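Local coordinates for protein phosphoribosyl-aminoimidazole carboxylase (PDB 3K5I) that catalyses the ATP-dependent conversion of 5-aminoimidazole ribonucleotide to its N5-carboxyamino derivative in purine biosynthesis, as a member of the ATP-grasp family, at residues A[234-239]-A[333-338]; A[361-366]-A[374-379]; A[208-213]-A[241-246]. One frame throughout, in Å; residues are numbered along the deposited sequence.

Contact 1 of 3, residues A[234-239]-A[333-338]; sequences SICKLV and MLNIIG. With ADP (adenosine-5'-diphosphate), chain G.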
loop_
_atom_site.group_PDB
_atom_site.type_symbol
_atom_site.label_atom_id
_atom_site.label_comp_id
_atom_site.label_asym_id
_atom_site.label_seq_id
_atom_site.Cartn_x
_atom_site.Cartn_y
_atom_site.Cartn_z
ATOM N N SER A 234 28.810 -3.199 -2.616
ATOM C CA SER A 234 28.094 -3.690 -3.807
ATOM C C SER A 234 26.561 -3.851 -3.618
ATOM O O SER A 234 25.854 -4.340 -4.479
ATOM C CB SER A 234 28.750 -4.985 -4.299
ATOM O OG SER A 234 29.466 -4.800 -5.500
ATOM N N ILE A 235 25.989 -3.449 -2.502
ATOM C CA ILE A 235 24.539 -3.599 -2.341
ATOM C C ILE A 235 23.874 -2.238 -2.226
ATOM O O ILE A 235 24.453 -1.366 -1.627
ATOM C CB ILE A 235 24.213 -4.359 -1.030
ATOM C CG1 ILE A 235 25.145 -5.555 -0.874
ATOM C CG2 ILE A 235 22.698 -4.553 -0.788
ATOM C CD1 ILE A 235 25.069 -6.273 0.531
ATOM N N CYS A 236 22.654 -2.044 -2.722
ATOM C CA CYS A 236 22.029 -0.746 -2.580
ATOM C C CYS A 236 21.683 -0.537 -1.105
ATOM O O CYS A 236 21.252 -1.448 -0.365
ATOM C CB CYS A 236 20.746 -0.710 -3.412
ATOM S SG CYS A 236 19.725 0.802 -3.237
ATOM N N LYS A 237 21.831 0.714 -0.710
ATOM C CA LYS A 237 21.567 1.091 0.665
ATOM C C LYS A 237 20.496 2.175 0.738
ATOM O O LYS A 237 19.448 2.000 1.369
ATOM C CB LYS A 237 22.879 1.504 1.347
ATOM C CG LYS A 237 22.711 1.913 2.802
ATOM C CD LYS A 237 24.085 2.322 3.334
ATOM C CE LYS A 237 24.063 3.333 4.482
ATOM N NZ LYS A 237 25.468 3.775 4.759
ATOM N N LEU A 238 20.772 3.283 0.070
ATOM C CA LEU A 238 19.809 4.379 0.078
ATOM C C LEU A 238 19.455 4.797 -1.324
ATOM O O LEU A 238 20.267 4.617 -2.253
ATOM C CB LEU A 238 20.443 5.691 0.557
ATOM C CG LEU A 238 20.864 5.504 2.005
ATOM C CD1 LEU A 238 22.019 6.451 2.432
ATOM C CD2 LEU A 238 19.528 5.795 2.676
ATOM N N VAL A 239 18.265 5.394 -1.414
ATOM C CA VAL A 239 17.767 5.986 -2.658
ATOM C C VAL A 239 17.206 7.387 -2.308
ATOM O O VAL A 239 16.431 7.456 -1.371
ATOM C CB VAL A 239 16.776 5.092 -3.450
ATOM C CG1 VAL A 239 16.242 5.864 -4.693
ATOM C CG2 VAL A 239 17.453 3.767 -3.907
ATOM N N MET A 333 14.695 6.249 0.396
ATOM C CA MET A 333 14.398 4.859 0.766
ATOM C C MET A 333 15.735 4.353 1.263
ATOM O O MET A 333 16.796 4.603 0.630
ATOM C CB MET A 333 13.893 4.016 -0.419
ATOM C CG MET A 333 13.655 2.479 -0.189
ATOM S SD MET A 333 14.554 1.525 -1.468
ATOM C CE MET A 333 16.187 1.711 -1.004
ATOM N N LEU A 334 15.619 3.657 2.394
ATOM C CA LEU A 334 16.745 3.001 3.059
ATOM C C LEU A 334 16.486 1.473 3.040
ATOM O O LEU A 334 15.379 1.019 3.322
ATOM C CB LEU A 334 16.865 3.508 4.507
ATOM C CG LEU A 334 18.010 2.836 5.284
ATOM C CD1 LEU A 334 19.389 3.424 5.035
ATOM C CD2 LEU A 334 17.717 3.059 6.718
ATOM N N ASN A 335 17.451 0.643 2.663
ATOM C CA ASN A 335 17.182 -0.795 2.649
ATOM C C ASN A 335 17.448 -1.277 4.048
ATOM O O ASN A 335 18.260 -0.646 4.678
ATOM C CB ASN A 335 18.175 -1.553 1.734
ATOM C CG ASN A 335 17.592 -1.782 0.351
ATOM O OD1 ASN A 335 16.365 -1.690 0.161
ATOM N ND2 ASN A 335 18.452 -2.035 -0.633
ATOM N N ILE A 336 16.814 -2.370 4.474
ATOM C CA ILE A 336 17.030 -3.017 5.749
ATOM C C ILE A 336 17.683 -4.316 5.317
ATOM O O ILE A 336 17.076 -5.237 4.793
ATOM C CB ILE A 336 15.762 -3.364 6.428
ATOM C CG1 ILE A 336 15.016 -2.081 6.765
ATOM C CG2 ILE A 336 16.069 -4.130 7.696
ATOM C CD1 ILE A 336 13.734 -2.481 7.359
ATOM N N ILE A 337 18.984 -4.353 5.515
ATOM C CA ILE A 337 19.835 -5.460 5.121
ATOM C C ILE A 337 20.117 -6.379 6.304
ATOM O O ILE A 337 20.305 -5.871 7.408
ATOM C CB ILE A 337 21.173 -4.682 4.805
ATOM C CG1 ILE A 337 20.873 -3.692 3.709
ATOM C CG2 ILE A 337 22.284 -5.595 4.387
ATOM C CD1 ILE A 337 20.012 -4.457 2.716
ATOM N N GLY A 338 20.194 -7.697 6.119
ATOM C CA GLY A 338 20.516 -8.586 7.244
ATOM C C GLY A 338 21.850 -8.145 7.925
ATOM O O GLY A 338 22.817 -7.740 7.268
HETATM P PB ADP G . 24.510 -6.501 -8.853
HETATM O O1B ADP G . 24.687 -7.585 -7.860
HETATM O O2B ADP G . 23.774 -7.321 -9.890
HETATM O O3B ADP G . 23.659 -5.190 -8.889
HETATM P PA ADP G . 26.408 -4.476 -9.983
HETATM O O1A ADP G . 25.333 -3.508 -10.215
HETATM O O2A ADP G . 27.280 -4.547 -11.212
HETATM O O3A ADP G . 25.864 -5.899 -9.473
HETATM O "O5'" ADP G . 27.251 -3.755 -8.820
HETATM C "C5'" ADP G . 26.625 -3.208 -7.653
HETATM C "C4'" ADP G . 27.326 -1.932 -7.258
HETATM O "O4'" ADP G . 28.736 -2.199 -7.042
HETATM C "C3'" ADP G . 27.405 -0.796 -8.263
HETATM O "O3'" ADP G . 26.283 0.045 -7.950
HETATM C "C2'" ADP G . 28.647 0.015 -7.874
HETATM O "O2'" ADP G . 28.538 0.550 -6.521
HETATM C "C1'" ADP G . 29.519 -1.189 -7.590
HETATM N N9 ADP G . 30.244 -1.470 -8.820
HETATM C C8 ADP G . 29.812 -2.324 -9.797
HETATM N N7 ADP G . 30.613 -2.258 -10.886
HETATM C C5 ADP G . 31.597 -1.376 -10.488
HETATM C C6 ADP G . 32.806 -0.995 -11.163
HETATM N N6 ADP G . 33.295 -1.203 -12.249
HETATM N N1 ADP G . 33.584 -0.091 -10.499
HETATM C C2 ADP G . 33.321 0.372 -9.220
HETATM N N3 ADP G . 32.277 -0.066 -8.568
HETATM C C4 ADP G . 31.432 -0.897 -9.204
#

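Contact 2 of 3, residues A[361-366]-A[374-379]; sequences HLYSKG and MGHITV. With AIR (5-aminoimidazole ribonucleotide), chain I.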
loop_
_atom_site.group_PDB
_atom_site.type_symbol
_atom_site.label_atom_id
_atom_site.label_comp_id
_atom_site.label_asym_id
_atom_site.label_seq_id
_atom_site.Cartn_x
_atom_site.Cartn_y
_atom_site.Cartn_z
ATOM N N HIS A 361 8.245 -1.351 5.141
ATOM C CA HIS A 361 7.912 -2.493 4.332
ATOM C C HIS A 361 8.845 -3.588 4.717
ATOM O O HIS A 361 10.025 -3.520 4.340
ATOM C CB HIS A 361 8.237 -2.185 2.848
ATOM C CG HIS A 361 7.404 -1.084 2.272
ATOM N ND1 HIS A 361 6.435 -1.326 1.321
ATOM C CD2 HIS A 361 7.391 0.255 2.510
ATOM C CE1 HIS A 361 5.841 -0.182 1.019
ATOM N NE2 HIS A 361 6.395 0.787 1.729
ATOM N N LEU A 362 8.316 -4.613 5.372
ATOM C CA LEU A 362 9.121 -5.796 5.714
ATOM C C LEU A 362 8.661 -6.819 4.666
ATOM O O LEU A 362 7.471 -6.941 4.339
ATOM C CB LEU A 362 8.735 -6.370 7.094
ATOM C CG LEU A 362 9.181 -5.384 8.172
ATOM C CD1 LEU A 362 8.573 -5.635 9.560
ATOM C CD2 LEU A 362 10.717 -5.453 8.206
ATOM N N TYR A 363 9.636 -7.584 4.177
ATOM C CA TYR A 363 9.455 -8.622 3.168
ATOM C C TYR A 363 8.916 -10.014 3.551
ATOM O O TYR A 363 8.642 -10.793 2.621
ATOM C CB TYR A 363 10.772 -8.857 2.422
ATOM C CG TYR A 363 11.180 -7.556 1.708
ATOM C CD1 TYR A 363 12.479 -7.358 1.254
ATOM C CD2 TYR A 363 10.264 -6.514 1.508
ATOM C CE1 TYR A 363 12.844 -6.121 0.698
ATOM C CE2 TYR A 363 10.632 -5.265 0.901
ATOM C CZ TYR A 363 11.924 -5.085 0.484
ATOM O OH TYR A 363 12.362 -3.900 -0.150
ATOM N N SER A 364 8.693 -10.303 4.843
ATOM C CA SER A 364 8.209 -11.631 5.260
ATOM C C SER A 364 9.246 -12.664 4.712
ATOM O O SER A 364 8.848 -13.765 4.305
ATOM C CB SER A 364 6.768 -11.958 4.773
ATOM O OG SER A 364 6.034 -12.764 5.727
ATOM N N LYS A 365 10.554 -12.359 4.689
ATOM C CA LYS A 365 11.599 -13.291 4.136
ATOM C C LYS A 365 12.235 -14.448 4.932
ATOM O O LYS A 365 13.035 -15.274 4.435
ATOM C CB LYS A 365 12.657 -12.528 3.302
ATOM C CG LYS A 365 12.193 -12.156 1.880
ATOM C CD LYS A 365 13.102 -11.122 1.214
ATOM C CE LYS A 365 14.524 -11.694 1.040
ATOM N NZ LYS A 365 15.186 -10.655 0.181
ATOM N N GLY A 366 11.906 -14.479 6.207
ATOM C CA GLY A 366 12.412 -15.547 7.065
ATOM C C GLY A 366 13.697 -15.224 7.788
ATOM O O GLY A 366 13.806 -14.176 8.439
ATOM N N MET A 374 15.981 -7.563 3.568
ATOM C CA MET A 374 14.863 -7.957 4.368
ATOM C C MET A 374 13.643 -7.069 4.449
ATOM O O MET A 374 12.591 -7.479 4.981
ATOM C CB MET A 374 15.496 -8.043 5.764
ATOM C CG MET A 374 16.648 -9.094 5.850
ATOM S SD MET A 374 16.258 -10.734 5.237
ATOM C CE MET A 374 14.900 -11.562 6.313
ATOM N N GLY A 375 13.761 -5.847 3.935
ATOM C CA GLY A 375 12.632 -4.956 3.968
ATOM C C GLY A 375 13.240 -3.572 3.563
ATOM O O GLY A 375 14.397 -3.513 3.188
ATOM N N HIS A 376 12.462 -2.492 3.563
ATOM C CA HIS A 376 12.865 -1.126 3.232
ATOM C C HIS A 376 11.935 -0.172 3.934
ATOM O O HIS A 376 10.834 -0.558 4.312
ATOM C CB HIS A 376 12.952 -0.820 1.735
ATOM C CG HIS A 376 11.622 -0.610 1.056
ATOM N ND1 HIS A 376 10.998 -1.624 0.358
ATOM C CD2 HIS A 376 10.838 0.492 0.889
ATOM C CE1 HIS A 376 9.892 -1.163 -0.206
ATOM N NE2 HIS A 376 9.762 0.120 0.110
ATOM N N ILE A 377 12.434 1.048 4.144
ATOM C CA ILE A 377 11.685 2.102 4.807
ATOM C C ILE A 377 11.735 3.223 3.809
ATOM O O ILE A 377 12.788 3.512 3.203
ATOM C CB ILE A 377 12.408 2.785 5.960
ATOM C CG1 ILE A 377 12.934 1.727 6.909
ATOM C CG2 ILE A 377 11.426 3.765 6.688
ATOM C CD1 ILE A 377 11.848 0.757 7.243
ATOM N N THR A 378 10.577 3.838 3.622
ATOM C CA THR A 378 10.610 4.954 2.683
ATOM C C THR A 378 10.145 6.185 3.448
ATOM O O THR A 378 9.044 6.175 3.995
ATOM C CB THR A 378 9.691 4.765 1.415
ATOM O OG1 THR A 378 10.238 3.817 0.520
ATOM C CG2 THR A 378 9.676 6.037 0.569
ATOM N N VAL A 379 10.948 7.239 3.418
ATOM C CA VAL A 379 10.510 8.491 4.096
ATOM C C VAL A 379 10.234 9.667 3.124
ATOM O O VAL A 379 11.054 10.010 2.245
ATOM C CB VAL A 379 11.547 8.890 5.168
ATOM C CG1 VAL A 379 11.211 10.201 5.844
ATOM C CG2 VAL A 379 11.624 7.798 6.174
HETATM N N1 AIR I . 15.310 -9.714 -6.733
HETATM C C2 AIR I . 15.334 -10.173 -8.018
HETATM N N3 AIR I . 16.438 -9.888 -8.703
HETATM C C4 AIR I . 17.169 -9.144 -7.795
HETATM C C5 AIR I . 16.504 -9.029 -6.576
HETATM N N6 AIR I . 16.863 -8.409 -5.408
HETATM C "C1'" AIR I . 14.353 -9.873 -5.614
HETATM C "C2'" AIR I . 13.089 -10.681 -5.986
HETATM C "C3'" AIR I . 13.784 -12.052 -5.912
HETATM C "C4'" AIR I . 14.435 -11.911 -4.534
HETATM O "O4'" AIR I . 15.087 -10.633 -4.671
HETATM O "O2'" AIR I . 11.884 -10.525 -5.210
HETATM O "O3'" AIR I . 12.830 -13.074 -6.109
HETATM C "C5'" AIR I . 14.782 -12.806 -3.359
HETATM O "O5'" AIR I . 16.142 -12.623 -2.872
HETATM P P AIR I . 16.660 -13.583 -1.680
HETATM O O6 AIR I . 17.084 -12.703 -0.383
HETATM O O7 AIR I . 17.801 -14.301 -2.314
HETATM O O8 AIR I . 15.509 -14.491 -1.310
HETATM O O HOH W 1 11.831 -10.178 5.541
#

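Contact 3 of 3, residues A[208-213]-A[241-246]; sequences MELAVI and APARNV. With ADP (adenosine-5'-diphosphate), chain G.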
loop_
_atom_site.group_PDB
_atom_site.type_symbol
_atom_site.label_atom_id
_atom_site.label_comp_id
_atom_site.label_asym_id
_atom_site.label_seq_id
_atom_site.Cartn_x
_atom_site.Cartn_y
_atom_site.Cartn_z
ATOM N N MET A 208 29.014 9.641 -8.062
ATOM C CA MET A 208 27.688 9.196 -7.620
ATOM C C MET A 208 27.133 8.195 -8.597
ATOM O O MET A 208 27.673 7.997 -9.690
ATOM C CB MET A 208 26.629 10.221 -7.152
ATOM C CG MET A 208 25.912 11.179 -8.107
ATOM S SD MET A 208 24.220 11.913 -7.605
ATOM C CE MET A 208 24.531 13.421 -6.670
ATOM N N GLU A 209 26.058 7.557 -8.168
ATOM C CA GLU A 209 25.396 6.575 -8.995
ATOM C C GLU A 209 23.970 6.972 -9.177
ATOM O O GLU A 209 23.291 7.484 -8.271
ATOM C CB GLU A 209 25.395 5.237 -8.262
ATOM C CG GLU A 209 26.701 4.562 -8.425
ATOM C CD GLU A 209 26.692 3.195 -7.828
ATOM O OE1 GLU A 209 26.858 3.158 -6.591
ATOM O OE2 GLU A 209 26.608 2.191 -8.586
ATOM N N LEU A 210 23.504 6.641 -10.368
ATOM C CA LEU A 210 22.126 6.961 -10.687
ATOM C C LEU A 210 21.344 5.803 -11.273
ATOM O O LEU A 210 21.860 4.830 -11.817
ATOM C CB LEU A 210 22.127 8.110 -11.691
ATOM C CG LEU A 210 23.088 9.238 -11.289
ATOM C CD1 LEU A 210 23.640 9.856 -12.546
ATOM C CD2 LEU A 210 22.328 10.323 -10.527
ATOM N N ALA A 211 20.043 5.955 -11.159
ATOM C CA ALA A 211 19.165 4.962 -11.723
ATOM C C ALA A 211 17.896 5.595 -12.317
ATOM O O ALA A 211 17.388 6.570 -11.780
ATOM C CB ALA A 211 18.830 3.943 -10.580
ATOM N N VAL A 212 17.347 5.077 -13.424
ATOM C CA VAL A 212 16.072 5.578 -13.994
ATOM C C VAL A 212 15.197 4.333 -14.161
ATOM O O VAL A 212 15.629 3.335 -14.770
ATOM C CB VAL A 212 16.192 6.298 -15.431
ATOM C CG1 VAL A 212 14.740 6.721 -16.081
ATOM C CG2 VAL A 212 16.941 7.644 -15.178
ATOM N N ILE A 213 13.963 4.382 -13.662
ATOM C CA ILE A 213 13.013 3.282 -13.878
ATOM C C ILE A 213 12.248 3.613 -15.222
ATOM O O ILE A 213 11.526 4.612 -15.234
ATOM C CB ILE A 213 11.860 3.184 -12.811
ATOM C CG1 ILE A 213 12.278 2.537 -11.479
ATOM C CG2 ILE A 213 10.740 2.327 -13.363
ATOM C CD1 ILE A 213 13.491 1.528 -11.563
ATOM N N ALA A 241 15.058 10.456 -3.950
ATOM C CA ALA A 241 14.298 10.688 -5.153
ATOM C C ALA A 241 13.551 12.007 -5.065
ATOM O O ALA A 241 12.809 12.232 -4.132
ATOM C CB ALA A 241 13.367 9.425 -5.311
ATOM N N PRO A 242 13.772 12.912 -6.018
ATOM C CA PRO A 242 14.663 12.704 -7.158
ATOM C C PRO A 242 16.099 12.908 -6.678
ATOM O O PRO A 242 16.255 13.321 -5.523
ATOM C CB PRO A 242 14.241 13.840 -8.093
ATOM C CG PRO A 242 13.892 14.946 -7.098
ATOM C CD PRO A 242 13.441 14.332 -5.829
ATOM N N ALA A 243 17.088 12.654 -7.550
ATOM C CA ALA A 243 18.533 12.750 -7.293
ATOM C C ALA A 243 18.907 14.189 -6.892
ATOM O O ALA A 243 18.469 15.166 -7.518
ATOM C CB ALA A 243 19.262 12.516 -8.566
ATOM N N ARG A 244 19.730 14.312 -5.856
ATOM C CA ARG A 244 20.180 15.602 -5.315
ATOM C C ARG A 244 21.432 16.177 -6.032
ATOM O O ARG A 244 22.383 15.435 -6.364
ATOM C CB ARG A 244 20.551 15.362 -3.820
ATOM C CG ARG A 244 19.412 14.898 -2.868
ATOM C CD ARG A 244 19.822 14.505 -1.425
ATOM N NE ARG A 244 20.946 13.552 -1.412
ATOM C CZ ARG A 244 21.730 13.231 -0.378
ATOM N NH1 ARG A 244 22.743 12.361 -0.496
ATOM N NH2 ARG A 244 21.533 13.752 0.813
ATOM N N ASN A 245 21.513 17.493 -6.202
ATOM C CA ASN A 245 22.736 18.069 -6.792
ATOM C C ASN A 245 23.128 17.578 -8.159
ATOM O O ASN A 245 24.303 17.264 -8.427
ATOM C CB ASN A 245 23.936 17.690 -5.908
ATOM C CG ASN A 245 24.126 18.611 -4.713
ATOM O OD1 ASN A 245 24.660 18.185 -3.689
ATOM N ND2 ASN A 245 23.714 19.871 -4.841
ATOM N N VAL A 246 22.134 17.527 -9.026
ATOM C CA VAL A 246 22.378 17.026 -10.345
ATOM C C VAL A 246 21.632 18.060 -11.186
ATOM O O VAL A 246 20.479 18.383 -10.914
ATOM C CB VAL A 246 21.686 15.633 -10.435
ATOM C CG1 VAL A 246 21.731 15.120 -11.835
ATOM C CG2 VAL A 246 22.437 14.611 -9.594
HETATM P PB ADP G . 24.510 -6.501 -8.853
HETATM O O1B ADP G . 24.687 -7.585 -7.860
HETATM O O2B ADP G . 23.774 -7.321 -9.890
HETATM O O3B ADP G . 23.659 -5.190 -8.889
HETATM P PA ADP G . 26.408 -4.476 -9.983
HETATM O O1A ADP G . 25.333 -3.508 -10.215
HETATM O O2A ADP G . 27.280 -4.547 -11.212
HETATM O O3A ADP G . 25.864 -5.899 -9.473
HETATM O "O5'" ADP G . 27.251 -3.755 -8.820
HETATM C "C5'" ADP G . 26.625 -3.208 -7.653
HETATM C "C4'" ADP G . 27.326 -1.932 -7.258
HETATM O "O4'" ADP G . 28.736 -2.199 -7.042
HETATM C "C3'" ADP G . 27.405 -0.796 -8.263
HETATM O "O3'" ADP G . 26.283 0.045 -7.950
HETATM C "C2'" ADP G . 28.647 0.015 -7.874
HETATM O "O2'" ADP G . 28.538 0.550 -6.521
HETATM C "C1'" ADP G . 29.519 -1.189 -7.590
HETATM N N9 ADP G . 30.244 -1.470 -8.820
HETATM C C8 ADP G . 29.812 -2.324 -9.797
HETATM N N7 ADP G . 30.613 -2.258 -10.886
HETATM C C5 ADP G . 31.597 -1.376 -10.488
HETATM C C6 ADP G . 32.806 -0.995 -11.163
HETATM N N6 ADP G . 33.295 -1.203 -12.249
HETATM N N1 ADP G . 33.584 -0.091 -10.499
HETATM C C2 ADP G . 33.321 0.372 -9.220
HETATM N N3 ADP G . 32.277 -0.066 -8.568
HETATM C C4 ADP G . 31.432 -0.897 -9.204
#

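Contact 1 of 3, residues A[234-239]-A[333-338]
With its CG anti to the carbonyl carbon (chi1 -64°), L238 carries a methyl branch to the neighbouring strand, where L334, whose CG is anti to the backbone N (chi1 179°), brings CD1 to meet it. L238 CD2 and L334 CD1 lie 3.3 Å apart, tighter than carbons usually pack, and the two side chains run at a slant to each other. Helix 384-399 lies against L334 through I391, L394 and V398. On the other face of the sheet M333, bent at its second and third torsions, sets CE 3.8 Å from V239 CG2. This is an antiparallel seam in the large sheet, joining strand 235-241 of the ATP-grasp domain to strand 331-337 of the C-terminal region. V239 and M333 form its hydrogen-bonded pair: V239 N donates to M333 O at 2.6 Å, and M333 N to V239 O at 2.8 Å. Further along, N335 N donates a hydrogen bond to K237 O over 2.7 Å. A side chain then extends the ladder, since N335 ND2 reaches C236 O at 2.9 Å from above the carbonyl plane, 63° out of it, while also bonding to N294. K237 and L238 together face V230 in a classic beta bulge, and the K237 ammonium makes a salt bridge to E232. Just before strand 235-241, S234 OG lies 3.1 Å from ADP O4' and is also bonded by N177 ND2.

Contact 2 of 3, residues A[361-366]-A[374-379]
The beta hairpin of strands 358-362 and 373-380 brings H361 opposite H376 as a hydrogen-bonded antiparallel pair, at the edge, within this chain, of the large antiparallel sheet. Their backbones exchange two hydrogen bonds, H361 N to H376 O and H376 N to H361 O, each 2.8 Å long. On the same face of the sheet the two imidazoles form an offset stack, with ring centroids of H361 and H376 4.2 Å apart and planes only 12° from parallel; H376 NE2 sits over the rim of the H361 ring rather than its centre. H376 also stacks with H297, while H361 NE2 bonds to E301 and S359.

One step on, L362 faces G375 in a non-hydrogen-bonded pair. The backbones come close here, with L362 CA and G375 CA 4.0 Å apart, and a CB on G375 would collide with H361 O. G375 CA is 3.4 Å from the centroid of the Y363 ring, almost on its normal, a CH-pi contact. The H376 side chain has its CG between the backbone N and carbonyl carbon (chi1 77°); its ND1 and Y363 OH share a 2.7 Å hydrogen bond at the edge of the imidazole. M374 O takes a bond from Y363 N and a second from a water, which in turn accepts from K365 N at 2.7 Å. M374 curls its CE to within 3.5 Å of G366 O. Across the dimer interface, N47 of the second subunit bonds to L362 O.

K365, in the same hairpin loop, reaches the bound AIR: K365 NZ donates to AIR O6 of the phosphate at 2.8 Å. Further bonds from NZ to K373 O and Q34 OE1 would fix the amine's direction, and its charge probably offsets that of the phosphate.

Contact 3 of 3, residues A[208-213]-A[241-246]
A243 and L210 make the first touch between the loop that follows strand 235-241 and strand 206-216, two parts of the ATP-grasp domain. The loop, entered through the cis peptide before P242, leads to helix 248-263 and packs beside the strand without any backbone hydrogen bond across the contact. A243 points its CB at the strand, and that methyl rests 4.2 Å from L210 CD2, a light apolar contact.

R244 follows, and here the backbone does the touching. Its carbonyl O meets M208 CE at 3.0 Å, a short approach for a carbon and an oxygen. The R244 side chain itself leads elsewhere: its guanidinium makes salt bridges with E388 and E228 and a cation-pi contact with Y240, anchoring the loop to other parts of the chain. N245, poorly ordered, comes near the same methyl with its carbonyl O and CB.

V246 closes the contact. Its CG2, anti to the carbonyl carbon, stands 3.8 Å from both SD and CE of M208, the two side chains meeting at an angle, and L210 CD2 lies 4.4 Å away on the same CG2. M208 gets there because its CG lies between the backbone N and carbonyl carbon (chi1 71°), the chain runs out extended through chi2, and a bend at chi3 (88°) turns CE against the loop. N251 of the following helix also packs on V246.

Between M208 and L210 the strand sends E209 the other way, toward the nucleotide. Q231 NE2 bonds to E209 OE1, probably steadying the carboxylate, and the same OE1 accepts a hydrogen bond from ADP O2' at 3.1 Å.

In the fold
All three contacts reach one large antiparallel sheet. Contacts 1 and 2, with centres 10 Å apart, meet across the seam between strands 331-337 and 373-380, each supplying one of them: I336 O lies 2.8 Å from M374 N, a probable hydrogen bond, and M333 CG packs 3.6 Å from H376 CD2. Contacts 1 and 3 alternate along the chain, loop 241-246 adjoins segment 234-239, and their centres are 15 Å apart. Both hold a residue of the ADP pocket, S234 in one and E209 in the other. Contact 2, about 22 Å from contact 3 between centres, serves the AIR pocket instead, so that the sheet and the turns at its strand ends supply residues to both pockets.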